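Local coordinates for DUF4440 domain-containing protein (Prochlorococcus marinus, PDB 3HZP) that is of unknown function but has the NTF2-like fold, whose curved sheet and helices often enclose a ligand pocket in relatives, at residues F33-P38 with K46-M51; G85-Y90 with Q94-P99; S103-I108 with W112-M117. One frame throughout, in Å; residues are numbered along the deposited sequence. Where two conformers were deposited one is given.

Contact 1 of 3, residues F33-P38 with K46-M51; sequences FLFIRP and KGFENM
In this NTF2-like fold the helix 45-52 packs over the short strand 35-36, and the two meet through a single aromatic pair, Phe35 of the strand and Phe48 of the helix. The pair is edge-to-face: Phe48 turns its edge toward the face of Phe35, with ring centroids 4.8 Å apart and planes inclined at 59°. Phe48 CE1 does most of the touching. It stands over the centre of the Phe35 ring, 3.8 Å from Phe35 CZ, while Phe48 CD1 is 3.9 Å from Phe35 CG. Both rings leave their backbones with CG anti to the N (chi1 179° in Phe35, -174° in Phe48), and this extends each across the gap between Phe35 CA and Phe48 CA, 7.5 Å apart. No hydrogen bond joins 33-38 to 46-51, so the contact depends on dispersion and the weak electrostatics of a ring edge over a ring face. Phe25 and Trp52 add further rings around Phe48, and Phe25 also stacks on Phe33. A bound pentaethylene glycol, probably from the crystallisation liquor, lies against Phe35. The arrangement is that of an aromatic cluster between helices and the concave sheet, consistent with the pocket region of NTF2-like proteins.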
loop_
_atom_site.group_PDB
_atom_site.type_symbol
_atom_site.label_atom_id
_atom_site.label_comp_id
_atom_site.label_asym_id
_atom_site.label_seq_id
_atom_site.Cartn_x
_atom_site.Cartn_y
_atom_site.Cartn_z
ATOM N N PHE A 33 -0.875 -2.051 13.687
ATOM C CA PHE A 33 -1.611 -1.962 12.425
ATOM C C PHE A 33 -2.177 -0.568 12.217
ATOM O O PHE A 33 -2.721 0.032 13.128
ATOM C CB PHE A 33 -2.782 -2.929 12.471
ATOM C CG PHE A 33 -3.764 -2.751 11.337
ATOM C CD1 PHE A 33 -3.575 -3.381 10.144
ATOM C CD2 PHE A 33 -4.881 -1.959 11.481
ATOM C CE1 PHE A 33 -4.437 -3.194 9.085
ATOM C CE2 PHE A 33 -5.758 -1.765 10.402
ATOM C CZ PHE A 33 -5.557 -2.390 9.235
ATOM N N LEU A 34 -2.100 -0.106 10.967
ATOM C CA LEU A 34 -2.909 1.007 10.495
ATOM C C LEU A 34 -3.497 0.655 9.139
ATOM O O LEU A 34 -2.925 -0.126 8.384
ATOM C CB LEU A 34 -2.104 2.298 10.384
ATOM C CG LEU A 34 -1.523 2.853 11.651
ATOM C CD1 LEU A 34 -0.511 3.984 11.392
ATOM C CD2 LEU A 34 -2.603 3.361 12.609
ATOM N N PHE A 35 -4.634 1.265 8.857
ATOM C CA PHE A 35 -5.346 1.187 7.591
ATOM C C PHE A 35 -5.177 2.519 6.888
ATOM O O PHE A 35 -5.555 3.564 7.449
ATOM C CB PHE A 35 -6.847 0.928 7.867
ATOM C CG PHE A 35 -7.700 0.855 6.641
ATOM C CD1 PHE A 35 -7.887 -0.344 5.997
ATOM C CD2 PHE A 35 -8.332 1.995 6.156
ATOM C CE1 PHE A 35 -8.686 -0.417 4.858
ATOM C CE2 PHE A 35 -9.161 1.912 5.025
ATOM C CZ PHE A 35 -9.327 0.719 4.419
ATOM N N ILE A 36 -4.559 2.513 5.711
ATOM C CA ILE A 36 -4.273 3.735 4.954
ATOM C C ILE A 36 -5.361 3.955 3.940
ATOM O O ILE A 36 -5.544 3.170 3.033
ATOM C CB ILE A 36 -2.887 3.705 4.305
ATOM C CG1 ILE A 36 -1.796 3.381 5.328
ATOM C CG2 ILE A 36 -2.598 5.039 3.624
ATOM C CD1 ILE A 36 -1.796 4.271 6.591
ATOM N N ARG A 37 -6.133 5.016 4.165
ATOM C CA ARG A 37 -7.219 5.418 3.280
ATOM C C ARG A 37 -6.688 5.942 1.945
ATOM O O ARG A 37 -5.481 6.276 1.821
ATOM C CB ARG A 37 -8.049 6.486 3.966
ATOM C CG ARG A 37 -8.803 5.978 5.176
ATOM C CD ARG A 37 -9.517 7.137 5.902
ATOM N NE ARG A 37 -8.615 7.769 6.838
ATOM C CZ ARG A 37 -8.973 8.688 7.734
ATOM N NH1 ARG A 37 -10.216 9.143 7.745
ATOM N NH2 ARG A 37 -8.078 9.142 8.611
ATOM N N PRO A 38 -7.570 6.075 0.948
ATOM C CA PRO A 38 -7.120 6.582 -0.346
ATOM C C PRO A 38 -6.436 7.944 -0.267
ATOM O O PRO A 38 -5.551 8.230 -1.092
ATOM C CB PRO A 38 -8.425 6.674 -1.150
ATOM C CG PRO A 38 -9.255 5.547 -0.594
ATOM C CD PRO A 38 -8.981 5.646 0.874
ATOM N N LYS A 46 -9.660 0.975 15.893
ATOM C CA LYS A 46 -10.854 1.591 16.466
ATOM C C LYS A 46 -11.428 2.651 15.541
ATOM O O LYS A 46 -12.639 2.729 15.365
ATOM C CB LYS A 46 -10.538 2.155 17.861
ATOM C CG LYS A 46 -11.718 2.794 18.564
ATOM C CD LYS A 46 -12.909 1.894 18.560
ATOM N N GLY A 47 -10.562 3.445 14.942
ATOM C CA GLY A 47 -10.989 4.420 13.947
ATOM C C GLY A 47 -11.727 3.772 12.797
ATOM O O GLY A 47 -12.744 4.298 12.295
ATOM N N PHE A 48 -11.234 2.617 12.358
ATOM C CA PHE A 48 -11.888 1.889 11.274
ATOM C C PHE A 48 -13.283 1.423 11.725
ATOM O O PHE A 48 -14.265 1.564 11.004
ATOM C CB PHE A 48 -11.014 0.729 10.812
ATOM C CG PHE A 48 -11.542 0.016 9.594
ATOM C CD1 PHE A 48 -11.198 0.452 8.355
ATOM C CD2 PHE A 48 -12.335 -1.094 9.718
ATOM C CE1 PHE A 48 -11.649 -0.171 7.228
ATOM C CE2 PHE A 48 -12.802 -1.749 8.603
ATOM C CZ PHE A 48 -12.470 -1.282 7.344
ATOM N N GLU A 49 -13.373 0.878 12.931
ATOM C CA GLU A 49 -14.643 0.408 13.416
ATOM C C GLU A 49 -15.615 1.579 13.552
ATOM O O GLU A 49 -16.799 1.421 13.294
ATOM C CB GLU A 49 -14.476 -0.287 14.757
ATOM C CG GLU A 49 -15.756 -0.961 15.256
ATOM C CD GLU A 49 -15.718 -1.271 16.738
ATOM O OE1 GLU A 49 -15.447 -0.346 17.525
ATOM O OE2 GLU A 49 -15.954 -2.439 17.088
ATOM N N ASN A 50 -15.099 2.734 13.952
ATOM C CA ASN A 50 -15.960 3.923 14.160
ATOM C C ASN A 50 -16.639 4.365 12.871
ATOM O O ASN A 50 -17.753 4.909 12.885
ATOM C CB ASN A 50 -15.176 5.087 14.756
ATOM C CG ASN A 50 -14.874 4.919 16.244
ATOM O OD1 ASN A 50 -15.421 4.055 16.928
ATOM N ND2 ASN A 50 -13.963 5.737 16.729
HETATM N N MSE A 51 -15.992 4.107 11.747
HETATM C CA MSE A 51 -16.510 4.524 10.474
HETATM C C MSE A 51 -17.749 3.708 10.188
HETATM O O MSE A 51 -18.776 4.221 9.736
HETATM C CB MSE A 51 -15.434 4.271 9.421
HETATM C CG MSE A 51 -15.710 4.812 8.067
HETATM SE SE MSE A 51 -14.083 4.748 7.045
HETATM C CE MSE A 51 -13.559 2.962 7.388
#

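Contact 2 of 3, residues G85-Y90 with Q94-P99; sequences GSKFTY and QNDDLP
Phe88 and Asn95 face each other as a hydrogen-bonded pair in the antiparallel hairpin of strands 77-90 and 93-108, and the phenylalanine can be followed outward atom by atom. From CB, a chi1 of 68° sets CG between the backbone N and the carbonyl carbon, which swings the ring across the neighbouring strand. Phe88 CD1 comes 3.9 Å from Asn95 O; Phe88 CE1 touches Asn95 CB, over the face, and Asp97 CB, in the plane at the edge. Phe88 CE2 passes 3.6 Å from Asn95 ND2, and at the tip Phe88 CZ is 3.5 Å from Asn95 CB. That methylene makes a CH-pi contact over the face, offset toward the rim, and the amide plane is turned 25° from the ring. Beneath this layer, Phe88 N and Asn95 O bond at 3.0 Å, the return bond from Asn95 N to Phe88 O; Ser86 and Asp97 pair likewise. On the face of Lys87 and Asp96, the lysine bends at its last torsion and Lys87 NZ reaches Asp96 OD1, on its syn side, at 2.8 Å. On the sheet face that carries Phe88, a water joins Ser86 OG to Asp97 OD2, whose stronger partner is Arg119. The chemistry implies a backbone ladder with unlike flanks: an ion pair near solvent, probably weakened by it, and opposite it a ring over the asparagine methylene, the amide reaching past its rim, beside an arginine-paired carboxylate.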
loop_
_atom_site.group_PDB
_atom_site.type_symbol
_atom_site.label_atom_id
_atom_site.label_comp_id
_atom_site.label_asym_id
_atom_site.label_seq_id
_atom_site.Cartn_x
_atom_site.Cartn_y
_atom_site.Cartn_z
ATOM N N GLY A 85 -13.914 -6.183 -3.988
ATOM C CA GLY A 85 -15.137 -5.698 -4.632
ATOM C C GLY A 85 -16.249 -5.595 -3.612
ATOM O O GLY A 85 -16.586 -6.603 -2.994
ATOM N N SER A 86 -16.775 -4.386 -3.381
ATOM C CA SER A 86 -17.804 -4.175 -2.395
ATOM C C SER A 86 -18.960 -3.394 -2.939
ATOM O O SER A 86 -18.831 -2.630 -3.899
ATOM C CB SER A 86 -17.300 -3.400 -1.190
ATOM O OG SER A 86 -16.215 -4.071 -0.608
ATOM N N LYS A 87 -20.113 -3.601 -2.297
ATOM C CA LYS A 87 -21.264 -2.755 -2.471
ATOM C C LYS A 87 -21.639 -2.192 -1.120
ATOM O O LYS A 87 -21.695 -2.932 -0.157
ATOM C CB LYS A 87 -22.440 -3.559 -3.055
ATOM C CG LYS A 87 -22.154 -4.143 -4.422
ATOM C CD LYS A 87 -23.333 -4.938 -4.994
ATOM C CE LYS A 87 -23.089 -5.322 -6.432
ATOM N NZ LYS A 87 -23.326 -4.131 -7.350
ATOM N N PHE A 88 -21.861 -0.880 -1.031
ATOM C CA PHE A 88 -22.228 -0.303 0.231
ATOM C C PHE A 88 -23.217 0.806 0.020
ATOM O O PHE A 88 -23.318 1.347 -1.058
ATOM C CB PHE A 88 -20.993 0.184 0.966
ATOM C CG PHE A 88 -20.321 1.355 0.335
ATOM C CD1 PHE A 88 -19.353 1.177 -0.642
ATOM C CD2 PHE A 88 -20.598 2.630 0.763
ATOM C CE1 PHE A 88 -18.708 2.270 -1.215
ATOM C CE2 PHE A 88 -19.968 3.722 0.200
ATOM C CZ PHE A 88 -19.013 3.541 -0.787
ATOM N N THR A 89 -23.986 1.088 1.050
ATOM C CA THR A 89 -24.913 2.203 1.057
ATOM C C THR A 89 -24.276 3.290 1.932
ATOM O O THR A 89 -23.672 3.003 2.970
ATOM C CB THR A 89 -26.312 1.778 1.581
ATOM O OG1 THR A 89 -26.945 0.942 0.605
ATOM C CG2 THR A 89 -27.216 2.999 1.842
ATOM N N TYR A 90 -24.387 4.540 1.496
ATOM C CA TYR A 90 -23.901 5.653 2.306
ATOM C C TYR A 90 -24.907 6.766 2.233
ATOM O O TYR A 90 -25.232 7.233 1.138
ATOM C CB TYR A 90 -22.553 6.136 1.775
ATOM C CG TYR A 90 -21.955 7.303 2.540
ATOM C CD1 TYR A 90 -21.601 7.182 3.876
ATOM C CD2 TYR A 90 -21.721 8.516 1.908
ATOM C CE1 TYR A 90 -21.041 8.248 4.574
ATOM C CE2 TYR A 90 -21.157 9.582 2.587
ATOM C CZ TYR A 90 -20.816 9.445 3.916
ATOM O OH TYR A 90 -20.257 10.518 4.590
ATOM N N GLN A 94 -26.531 3.739 -2.939
ATOM C CA GLN A 94 -25.685 2.566 -3.149
ATOM C C GLN A 94 -24.512 2.919 -4.034
ATOM O O GLN A 94 -24.632 3.664 -5.015
ATOM C CB GLN A 94 -26.401 1.361 -3.781
ATOM C CG GLN A 94 -25.683 -0.010 -3.443
ATOM C CD GLN A 94 -25.437 -0.916 -4.655
ATOM O OE1 GLN A 94 -26.206 -1.849 -4.917
ATOM N NE2 GLN A 94 -24.353 -0.644 -5.394
ATOM N N ASN A 95 -23.383 2.341 -3.676
ATOM C CA ASN A 95 -22.131 2.514 -4.382
ATOM C C ASN A 95 -21.442 1.179 -4.591
ATOM O O ASN A 95 -21.542 0.308 -3.747
ATOM C CB ASN A 95 -21.206 3.335 -3.510
ATOM C CG ASN A 95 -21.709 4.724 -3.284
ATOM O OD1 ASN A 95 -21.528 5.596 -4.138
ATOM N ND2 ASN A 95 -22.354 4.949 -2.132
ATOM N N ASP A 96 -20.736 1.047 -5.706
ATOM C CA ASP A 96 -19.808 -0.036 -5.948
ATOM C C ASP A 96 -18.419 0.514 -5.600
ATOM O O ASP A 96 -18.162 1.726 -5.745
ATOM C CB ASP A 96 -19.827 -0.481 -7.414
ATOM C CG ASP A 96 -21.130 -1.184 -7.815
ATOM O OD1 ASP A 96 -21.701 -1.909 -7.003
ATOM O OD2 ASP A 96 -21.563 -1.015 -8.971
ATOM N N ASP A 97 -17.539 -0.363 -5.142
ATOM C CA ASP A 97 -16.208 0.034 -4.736
ATOM C C ASP A 97 -15.261 -1.077 -5.171
ATOM O O ASP A 97 -15.483 -2.265 -4.869
ATOM C CB ASP A 97 -16.197 0.190 -3.209
ATOM C CG ASP A 97 -14.915 0.745 -2.673
ATOM O OD1 ASP A 97 -14.447 1.806 -3.123
ATOM O OD2 ASP A 97 -14.404 0.121 -1.722
ATOM N N LEU A 98 -14.183 -0.703 -5.842
ATOM C CA LEU A 98 -13.254 -1.662 -6.415
ATOM C C LEU A 98 -11.812 -1.186 -6.289
ATOM O O LEU A 98 -11.199 -0.826 -7.312
ATOM C CB LEU A 98 -13.621 -1.899 -7.888
ATOM C CG LEU A 98 -13.035 -3.142 -8.498
ATOM C CD1 LEU A 98 -13.696 -4.416 -7.925
ATOM C CD2 LEU A 98 -13.240 -3.066 -10.026
ATOM N N PRO A 99 -11.284 -1.089 -5.059
ATOM C CA PRO A 99 -9.883 -0.674 -4.880
ATOM C C PRO A 99 -8.891 -1.833 -5.084
ATOM O O PRO A 99 -9.209 -3.026 -4.923
ATOM C CB PRO A 99 -9.820 -0.246 -3.432
ATOM C CG PRO A 99 -10.854 -1.128 -2.763
ATOM C CD PRO A 99 -11.945 -1.230 -3.756
HETATM O O HOH W 1 -14.187 -2.563 -1.704
#

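Contact 3 of 3, residues S103-I108 with W112-M117; sequences SIFKKI and WKVAWM
A chi1 of -73° in both Phe105 and Trp112 places CG anti to the carbonyl carbon, and each ring then lies over a part of the opposite strand: Phe105 against Val114, Trp112 against Lys107. The lysine chain, extended beyond CG, runs obliquely over the indole. Its CG stands above the centre of the six-membered ring, a CH-pi contact with CG 3.7 Å from that centroid and only 13° off the normal, while Lys107 CE is 3.3 Å from Trp112 NE1. The indole N-H itself is bonded to Glu7. Next along the same face, Phe105 CB packs 3.9 Å from Trp112 CE3, and valine lies over one face of the Phe105 ring, offset toward its rim, with Phe105 CE2 3.8 Å from Val114 CB. Val114 CA adds an off-centre CH-pi contact. Helix 4-15 covers the Phe105 ring through Ile8, Ile11 and Leu12. A classic beta bulge interrupts the pairing, Ala115 and Trp116 both facing Ile104. Ile104 O is gripped twice from one face of its carbonyl plane, by Ala115 N at 2.8 Å and by Trp116 N at 3.2 Å; the second is the more bent, at 137°. Ile104 N returns a bond to Trp116 O. Beyond the bulge the ladder resumes, with Lys106 N bonded to Lys113 O at 3.0 Å. On the other face, Ile104 CB packs 4.0 Å from Trp116 CB, and the second subunit continues this layer: Trp116 NE1 donates a hydrogen bond to its Thr102 OG1, its Ile104 meets Ile104, and its Glu71 forms a salt bridge with Lys106. The chemistry implies a two-faced hairpin, with aromatic and aliphatic groups under the helix and, on the reverse, an interface of apolar contacts supplemented by charge and hydrogen bonding.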
loop_
_atom_site.group_PDB
_atom_site.type_symbol
_atom_site.label_atom_id
_atom_site.label_comp_id
_atom_site.label_asym_id
_atom_site.label_seq_id
_atom_site.Cartn_x
_atom_site.Cartn_y
_atom_site.Cartn_z
ATOM N N SER A 103 -1.857 -5.616 1.490
ATOM C CA SER A 103 -1.937 -6.042 2.897
ATOM C C SER A 103 -0.672 -6.779 3.269
ATOM O O SER A 103 -0.077 -7.483 2.430
ATOM C CB SER A 103 -3.179 -6.884 3.138
ATOM O OG SER A 103 -3.141 -8.166 2.457
ATOM N N ILE A 104 -0.257 -6.635 4.518
ATOM C CA ILE A 104 0.898 -7.314 5.063
ATOM C C ILE A 104 0.433 -8.053 6.320
ATOM O O ILE A 104 -0.400 -7.528 7.072
ATOM C CB ILE A 104 2.016 -6.346 5.425
ATOM C CG1 ILE A 104 2.379 -5.469 4.229
ATOM C CG2 ILE A 104 3.182 -7.066 6.051
ATOM C CD1 ILE A 104 2.914 -6.239 3.102
ATOM N N PHE A 105 0.925 -9.274 6.503
ATOM C CA PHE A 105 0.585 -10.159 7.606
ATOM C C PHE A 105 1.858 -10.545 8.358
ATOM O O PHE A 105 2.935 -10.651 7.755
ATOM C CB PHE A 105 -0.074 -11.419 7.049
ATOM C CG PHE A 105 -1.470 -11.179 6.556
ATOM C CD1 PHE A 105 -1.735 -10.626 5.338
ATOM C CD2 PHE A 105 -2.516 -11.541 7.383
ATOM C CE1 PHE A 105 -3.128 -10.374 5.001
ATOM C CE2 PHE A 105 -3.791 -11.338 7.049
ATOM C CZ PHE A 105 -4.088 -10.755 5.887
ATOM N N LYS A 106 1.713 -10.762 9.669
ATOM C CA LYS A 106 2.778 -11.273 10.500
ATOM C C LYS A 106 2.247 -12.332 11.402
ATOM O O LYS A 106 1.092 -12.275 11.839
ATOM C CB LYS A 106 3.385 -10.133 11.343
ATOM C CG LYS A 106 4.186 -9.117 10.514
ATOM C CD LYS A 106 5.098 -8.256 11.384
ATOM C CE LYS A 106 4.243 -7.437 12.328
ATOM N NZ LYS A 106 5.089 -6.418 13.135
ATOM N N LYS A 107 3.082 -13.316 11.723
ATOM C CA LYS A 107 2.722 -14.317 12.709
ATOM C C LYS A 107 3.126 -13.826 14.099
ATOM O O LYS A 107 4.288 -13.372 14.320
ATOM C CB LYS A 107 3.450 -15.619 12.399
ATOM C CG LYS A 107 2.640 -16.616 11.747
ATOM C CD LYS A 107 3.312 -18.001 11.744
ATOM C CE LYS A 107 2.815 -18.815 10.576
ATOM N NZ LYS A 107 3.186 -20.257 10.667
ATOM N N ILE A 108 2.184 -13.859 15.022
ATOM C CA ILE A 108 2.415 -13.427 16.398
ATOM C C ILE A 108 1.946 -14.602 17.237
ATOM O O ILE A 108 0.810 -15.070 17.096
ATOM C CB ILE A 108 1.584 -12.198 16.731
ATOM C CG1 ILE A 108 1.882 -11.021 15.762
ATOM C CG2 ILE A 108 1.756 -11.811 18.195
ATOM C CD1 ILE A 108 3.320 -10.642 15.676
ATOM N N TRP A 112 -1.427 -16.032 12.464
ATOM C CA TRP A 112 -1.396 -14.971 11.496
ATOM C C TRP A 112 -2.297 -13.813 11.889
ATOM O O TRP A 112 -3.468 -14.021 12.247
ATOM C CB TRP A 112 -1.810 -15.489 10.099
ATOM C CG TRP A 112 -0.795 -16.316 9.446
ATOM C CD1 TRP A 112 -0.854 -17.666 9.217
ATOM C CD2 TRP A 112 0.441 -15.886 8.876
ATOM N NE1 TRP A 112 0.274 -18.095 8.576
ATOM C CE2 TRP A 112 1.088 -17.017 8.344
ATOM C CE3 TRP A 112 1.071 -14.663 8.784
ATOM C CZ2 TRP A 112 2.323 -16.941 7.724
ATOM C CZ3 TRP A 112 2.261 -14.588 8.154
ATOM C CH2 TRP A 112 2.884 -15.712 7.639
ATOM N N LYS A 113 -1.770 -12.601 11.765
ATOM C CA LYS A 113 -2.508 -11.376 12.018
ATOM C C LYS A 113 -2.219 -10.368 10.912
ATOM O O LYS A 113 -1.142 -10.342 10.345
ATOM C CB LYS A 113 -2.135 -10.754 13.378
ATOM C CG LYS A 113 -2.482 -11.671 14.531
ATOM C CD LYS A 113 -2.233 -11.027 15.860
ATOM C CE LYS A 113 -3.321 -10.043 16.222
ATOM N NZ LYS A 113 -3.334 -9.655 17.696
ATOM N N VAL A 114 -3.207 -9.552 10.576
ATOM C CA VAL A 114 -2.967 -8.495 9.601
ATOM C C VAL A 114 -2.180 -7.367 10.299
ATOM O O VAL A 114 -2.531 -6.983 11.428
ATOM C CB VAL A 114 -4.281 -8.053 8.935
ATOM C CG1 VAL A 114 -5.258 -7.404 9.944
ATOM C CG2 VAL A 114 -3.986 -7.120 7.770
ATOM N N ALA A 115 -1.076 -6.929 9.674
ATOM C CA ALA A 115 -0.122 -5.978 10.167
ATOM C C ALA A 115 -0.232 -4.619 9.504
ATOM O O ALA A 115 0.234 -3.621 10.068
ATOM C CB ALA A 115 1.308 -6.512 10.006
ATOM N N TRP A 116 -0.783 -4.565 8.297
ATOM C CA TRP A 116 -0.803 -3.301 7.537
ATOM C C TRP A 116 -1.766 -3.458 6.388
ATOM O O TRP A 116 -1.885 -4.520 5.789
ATOM C CB TRP A 116 0.582 -2.955 6.985
ATOM C CG TRP A 116 0.685 -1.582 6.525
ATOM C CD1 TRP A 116 0.668 -1.143 5.230
ATOM C CD2 TRP A 116 0.855 -0.425 7.340
ATOM N NE1 TRP A 116 0.771 0.231 5.202
ATOM C CE2 TRP A 116 0.888 0.699 6.471
ATOM C CE3 TRP A 116 0.974 -0.224 8.710
ATOM C CZ2 TRP A 116 1.033 1.979 6.939
ATOM C CZ3 TRP A 116 1.133 1.068 9.181
ATOM C CH2 TRP A 116 1.168 2.147 8.280
HETATM N N MSE A 117 -2.462 -2.391 6.035
HETATM C CA MSE A 117 -3.305 -2.399 4.839
HETATM C C MSE A 117 -3.424 -0.974 4.270
HETATM O O MSE A 117 -3.751 -0.059 5.019
HETATM C CB MSE A 117 -4.693 -2.935 5.159
HETATM C CG MSE A 117 -5.633 -3.015 3.957
HETATM SE SE MSE A 117 -7.371 -3.796 4.339
HETATM C CE MSE A 117 -6.710 -5.617 4.647
#

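All three contacts bear on one mixed sheet, but each at a different depth. Contact 1 is buried and purely aromatic, joining a helix to a short strand; contact 2 is a hairpin near the surface, where charge and water flank the backbone bonds; contact 3 is a partly buried hairpin that shares strand 93-108 with contact 2. The two hairpins lie on opposite sides of the chain's centre, with contact centres about 24 Å apart. Contact 1 adjoins contact 3 directly, Ile36 N lying 2.8 Å from Met117 O in a probable hydrogen bond between neighbouring strands. Contacts 1 and 3 also touch the second subunit, whereas no other chain of the assembly reaches contact 2.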